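Local coordinates for protein phosphoacetylglucosamine mutase (PDB 5O9X) that probably interconverts the 6-phosphate and 1-phosphate forms of N-acetylglucosamine in the manner of other phosphohexomutases, at residues A[51-62]-A[118-129]. The protein carries 1 engineered substitution. Numbering follows the deposited sequence.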
loop_
_atom_site.group_PDB
_atom_site.type_symbol
_atom_site.label_atom_id
_atom_site.label_comp_id
_atom_site.label_asym_id
_atom_site.label_seq_id
_atom_site.Cartn_x
_atom_site.Cartn_y
_atom_site.Cartn_z
ATOM N N THR A 51 -4.947 -10.615 -19.744
ATOM C CA THR A 51 -5.963 -10.989 -20.786
ATOM C C THR A 51 -6.813 -12.199 -20.257
ATOM O O THR A 51 -8.046 -12.151 -20.243
ATOM C CB THR A 51 -5.311 -11.394 -22.127
ATOM O OG1 THR A 51 -4.609 -10.292 -22.707
ATOM C CG2 THR A 51 -6.397 -11.840 -23.164
ATOM N N LEU A 52 -6.125 -13.230 -19.759
ATOM C CA LEU A 52 -6.803 -14.398 -19.214
ATOM C C LEU A 52 -7.681 -14.055 -18.035
ATOM O O LEU A 52 -8.787 -14.636 -17.892
ATOM C CB LEU A 52 -5.801 -15.498 -18.817
ATOM C CG LEU A 52 -5.038 -16.132 -20.007
ATOM C CD1 LEU A 52 -4.171 -17.268 -19.497
ATOM C CD2 LEU A 52 -5.957 -16.662 -21.127
ATOM N N ARG A 53 -7.225 -13.123 -17.187
ATOM C CA ARG A 53 -7.982 -12.783 -15.995
ATOM C C ARG A 53 -9.246 -12.109 -16.391
ATOM O O ARG A 53 -10.325 -12.421 -15.855
ATOM C CB ARG A 53 -7.179 -11.871 -14.980
ATOM C CG ARG A 53 -7.936 -11.532 -13.695
ATOM C CD ARG A 53 -8.214 -12.787 -12.895
ATOM N NE ARG A 53 -8.759 -12.502 -11.585
ATOM C CZ ARG A 53 -9.465 -13.343 -10.864
ATOM N NH1 ARG A 53 -9.823 -14.545 -11.373
ATOM N NH2 ARG A 53 -9.829 -12.968 -9.654
ATOM N N SER A 54 -9.123 -11.169 -17.319
ATOM C CA SER A 54 -10.281 -10.391 -17.724
ATOM C C SER A 54 -11.318 -11.327 -18.360
ATOM O O SER A 54 -12.512 -11.248 -18.010
ATOM C CB SER A 54 -9.864 -9.354 -18.757
ATOM O OG SER A 54 -10.988 -8.602 -19.131
ATOM N N LYS A 55 -10.849 -12.159 -19.314
ATOM C CA LYS A 55 -11.722 -13.191 -19.970
ATOM C C LYS A 55 -12.452 -14.097 -18.949
ATOM O O LYS A 55 -13.701 -14.234 -19.029
ATOM C CB LYS A 55 -10.911 -13.998 -21.011
ATOM C CG LYS A 55 -10.613 -13.257 -22.302
ATOM C CD LYS A 55 -9.781 -14.165 -23.227
ATOM C CE LYS A 55 -9.302 -13.495 -24.486
ATOM N NZ LYS A 55 -10.384 -13.319 -25.512
ATOM N N LYS A 56 -11.716 -14.602 -17.940
ATOM C CA LYS A 56 -12.298 -15.442 -16.880
ATOM C C LYS A 56 -13.372 -14.692 -16.121
ATOM O O LYS A 56 -14.375 -15.315 -15.720
ATOM C CB LYS A 56 -11.253 -15.967 -15.874
ATOM C CG LYS A 56 -11.780 -16.932 -14.811
ATOM C CD LYS A 56 -12.403 -18.220 -15.424
ATOM C CE LYS A 56 -12.715 -19.255 -14.335
ATOM N NZ LYS A 56 -13.323 -20.460 -14.969
ATOM N N LEU A 57 -13.169 -13.375 -15.950
ATOM C CA LEU A 57 -14.139 -12.527 -15.270
ATOM C C LEU A 57 -15.078 -11.845 -16.250
ATOM O O LEU A 57 -15.445 -10.689 -16.054
ATOM C CB LEU A 57 -13.430 -11.572 -14.284
ATOM C CG LEU A 57 -12.682 -12.299 -13.143
ATOM C CD1 LEU A 57 -11.946 -11.274 -12.255
ATOM C CD2 LEU A 57 -13.621 -13.113 -12.256
ATOM N N SER A 58 -15.415 -12.572 -17.338
ATOM C CA SER A 58 -16.418 -12.161 -18.374
ATOM C C SER A 58 -16.210 -10.752 -18.935
ATOM O O SER A 58 -17.180 -10.009 -19.161
ATOM C CB SER A 58 -17.877 -12.296 -17.853
ATOM O OG SER A 58 -18.137 -13.491 -17.115
ATOM N N GLY A 59 -14.940 -10.398 -19.149
ATOM C CA GLY A 59 -14.517 -9.147 -19.799
ATOM C C GLY A 59 -14.503 -7.917 -18.899
ATOM O O GLY A 59 -14.569 -6.789 -19.395
ATOM N N GLN A 60 -14.397 -8.120 -17.584
ATOM C CA GLN A 60 -14.303 -7.007 -16.626
ATOM C C GLN A 60 -12.902 -6.405 -16.787
ATOM O O GLN A 60 -11.984 -7.093 -17.174
ATOM C CB GLN A 60 -14.569 -7.446 -15.188
ATOM C CG GLN A 60 -16.056 -7.445 -14.779
ATOM C CD GLN A 60 -16.267 -7.943 -13.371
ATOM O OE1 GLN A 60 -15.878 -9.043 -13.035
ATOM N NE2 GLN A 60 -16.874 -7.134 -12.535
ATOM N N TRP A 61 -12.810 -5.095 -16.629
ATOM C CA TRP A 61 -11.541 -4.398 -16.701
ATOM C C TRP A 61 -10.604 -4.920 -15.614
ATOM O O TRP A 61 -10.930 -4.978 -14.409
ATOM C CB TRP A 61 -11.782 -2.885 -16.579
ATOM C CG TRP A 61 -12.460 -2.360 -17.790
ATOM C CD1 TRP A 61 -13.801 -2.218 -17.989
ATOM C CD2 TRP A 61 -11.813 -1.902 -18.997
ATOM N NE1 TRP A 61 -14.026 -1.676 -19.261
ATOM C CE2 TRP A 61 -12.838 -1.481 -19.894
ATOM C CE3 TRP A 61 -10.463 -1.793 -19.399
ATOM C CZ2 TRP A 61 -12.567 -0.988 -21.172
ATOM C CZ3 TRP A 61 -10.179 -1.278 -20.674
ATOM C CH2 TRP A 61 -11.247 -0.886 -21.551
ATOM N N ILE A 62 -9.431 -5.331 -16.061
ATOM C CA ILE A 62 -8.317 -5.673 -15.119
ATOM C C ILE A 62 -7.235 -4.548 -15.210
ATOM O O ILE A 62 -6.939 -4.072 -16.308
ATOM C CB ILE A 62 -7.744 -7.022 -15.558
ATOM C CG1 ILE A 62 -8.800 -8.159 -15.336
ATOM C CG2 ILE A 62 -6.437 -7.402 -14.813
ATOM C CD1 ILE A 62 -9.327 -8.237 -13.894
ATOM N N ILE A 118 -7.532 -23.089 -16.075
ATOM C CA ILE A 118 -8.394 -22.054 -15.487
ATOM C C ILE A 118 -9.873 -22.262 -15.991
ATOM O O ILE A 118 -10.867 -21.832 -15.350
ATOM C CB ILE A 118 -7.846 -20.590 -15.786
ATOM C CG1 ILE A 118 -6.352 -20.424 -15.346
ATOM C CG2 ILE A 118 -8.726 -19.549 -15.095
ATOM C CD1 ILE A 118 -5.761 -19.027 -15.586
ATOM N N ASP A 119 -9.975 -22.921 -17.142
ATOM C CA ASP A 119 -11.231 -23.110 -17.895
ATOM C C ASP A 119 -11.803 -21.731 -18.278
ATOM O O ASP A 119 -12.743 -21.218 -17.675
ATOM C CB ASP A 119 -12.209 -24.057 -17.159
ATOM C CG ASP A 119 -13.532 -24.208 -17.891
ATOM O OD1 ASP A 119 -13.517 -24.151 -19.134
ATOM O OD2 ASP A 119 -14.578 -24.325 -17.207
ATOM N N VAL A 120 -11.122 -21.108 -19.226
ATOM C CA VAL A 120 -11.449 -19.753 -19.661
ATOM C C VAL A 120 -12.162 -19.818 -21.010
ATOM O O VAL A 120 -11.624 -20.422 -21.958
ATOM C CB VAL A 120 -10.197 -18.860 -19.789
ATOM C CG1 VAL A 120 -10.565 -17.462 -20.274
ATOM C CG2 VAL A 120 -9.439 -18.797 -18.454
ATOM N N SER A 121 -13.364 -19.224 -21.065
ATOM C CA SER A 121 -14.093 -18.981 -22.344
ATOM C C SER A 121 -13.398 -17.939 -23.246
ATOM O O SER A 121 -13.636 -16.719 -23.094
ATOM C CB SER A 121 -15.548 -18.577 -22.059
ATOM O OG SER A 121 -16.156 -19.520 -21.199
ATOM N N MET A 122 -12.578 -18.423 -24.189
ATOM C CA MET A 122 -11.731 -17.609 -25.069
ATOM C C MET A 122 -12.428 -16.663 -26.034
ATOM O O MET A 122 -11.756 -15.930 -26.775
ATOM C CB MET A 122 -10.757 -18.472 -25.887
ATOM C CG MET A 122 -9.455 -18.930 -25.223
ATOM S SD MET A 122 -8.379 -17.633 -24.517
ATOM C CE MET A 122 -9.151 -17.859 -22.987
ATOM N N GLU A 123 -13.758 -16.688 -26.025
ATOM C CA GLU A 123 -14.582 -15.825 -26.877
ATOM C C GLU A 123 -14.993 -14.578 -26.071
ATOM O O GLU A 123 -15.484 -13.610 -26.621
ATOM C CB GLU A 123 -15.817 -16.605 -27.432
ATOM C CG GLU A 123 -16.887 -16.970 -26.391
ATOM C CD GLU A 123 -16.783 -18.380 -25.762
ATOM O OE1 GLU A 123 -15.681 -18.942 -25.552
ATOM O OE2 GLU A 123 -17.851 -18.940 -25.423
ATOM N N ASN A 124 -14.851 -14.638 -24.747
ATOM C CA ASN A 124 -15.110 -13.457 -23.894
ATOM C C ASN A 124 -14.163 -12.277 -24.330
ATOM O O ASN A 124 -13.055 -12.493 -24.830
ATOM C CB ASN A 124 -14.992 -13.797 -22.378
ATOM C CG ASN A 124 -16.141 -14.668 -21.865
ATOM O OD1 ASN A 124 -17.156 -14.842 -22.540
ATOM N ND2 ASN A 124 -15.990 -15.206 -20.661
ATOM N N PRO A 125 -14.653 -11.034 -24.270
ATOM C CA PRO A 125 -13.675 -9.970 -24.492
ATOM C C PRO A 125 -12.628 -9.911 -23.341
ATOM O O PRO A 125 -12.851 -10.443 -22.259
ATOM C CB PRO A 125 -14.541 -8.712 -24.572
ATOM C CG PRO A 125 -15.770 -9.024 -23.777
ATOM C CD PRO A 125 -16.011 -10.506 -24.064
ATOM N N ALA A 126 -11.466 -9.345 -23.620
ATOM C CA ALA A 126 -10.518 -9.008 -22.543
ATOM C C ALA A 126 -10.368 -7.498 -22.572
ATOM O O ALA A 126 -10.175 -6.920 -23.675
ATOM C CB ALA A 126 -9.183 -9.679 -22.825
ATOM N N ARG A 127 -10.447 -6.876 -21.373
ATOM C CA ARG A 127 -10.336 -5.426 -21.249
ATOM C C ARG A 127 -9.287 -5.103 -20.131
ATOM O O ARG A 127 -9.433 -5.561 -19.006
ATOM C CB ARG A 127 -11.728 -4.820 -20.941
ATOM C CG ARG A 127 -12.729 -4.961 -22.113
ATOM C CD ARG A 127 -14.030 -4.256 -21.769
ATOM N NE ARG A 127 -15.062 -4.484 -22.786
ATOM C CZ ARG A 127 -15.984 -5.458 -22.729
ATOM N NH1 ARG A 127 -16.055 -6.302 -21.695
ATOM N NH2 ARG A 127 -16.871 -5.555 -23.711
ATOM N N VAL A 128 -8.206 -4.422 -20.506
ATOM C CA VAL A 128 -7.088 -4.130 -19.587
ATOM C C VAL A 128 -6.814 -2.612 -19.598
ATOM O O VAL A 128 -6.778 -1.999 -20.624
ATOM C CB VAL A 128 -5.867 -5.014 -19.921
ATOM C CG1 VAL A 128 -4.611 -4.683 -19.068
ATOM C CG2 VAL A 128 -6.246 -6.491 -19.780
ATOM N N VAL A 129 -6.657 -2.010 -18.426
ATOM C CA VAL A 129 -6.299 -0.554 -18.330
ATOM C C VAL A 129 -4.955 -0.498 -17.527
ATOM O O VAL A 129 -4.771 -1.245 -16.548
ATOM C CB VAL A 129 -7.498 0.265 -17.698
ATOM C CG1 VAL A 129 -7.944 -0.305 -16.348
ATOM C CG2 VAL A 129 -7.134 1.755 -17.476
#
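The indole of W61 lies over the aliphatic stem of R127, whose CB sits 3.5 Å from the centroid of the W61 six-membered ring, a CH-pi contact; at the indole edge, in plane, come the carbonyl carbon of V128 and the backbone N of V129. The guanidinium of R127, turned 43° from the indole, has P125 CB off-centre over one face and uses its edge to give a hydrogen bond from NH1 to G59 O (2.8 Å). R127 NE also makes a salt bridge to E155, so two of its nitrogens are engaged. Beneath these groups the strands run parallel: I62 N binds R127 O, and V129 N binds I62 O.

S54 OG stands anti to its own backbone nitrogen (chi1 -179°), which brings it between the two chains. There S54 OG receives an almost straight bond from R127 N (2.9 Å) and donates to Q60 O, tying the last turn of helix 40-56 to the backbone of Q60 and of R127.

The helix end illustrates how side chains can clasp a loop. K55, bent at its final torsion (chi4 -75°), directs NZ nearly head-on to N124 O (2.9 Å) and, above the carbonyl plane, to M122 O (3.2 Å), while its CD rests against M122 CE where the two side chains cross at about a right angle. In return N124 ND2 bonds K55 O, which S58 N of the Schellman motif reaches from the opposite face. K56 NZ grips I118 O (2.8 Å) and D119 O, the carbonyls where helix 107-118 ends.

Within the alpha/beta/alpha domain I, the contact joins the ends of helices 40-56 and 107-118, the loop after the second, and adjacent parallel strands 61-66 and 127-132. Two lysine ammoniums meeting four backbone carbonyls suggest that peptide dipoles help stabilise the positive charge, probably with solvent at exposed K56 and the nearby D119 carboxylate.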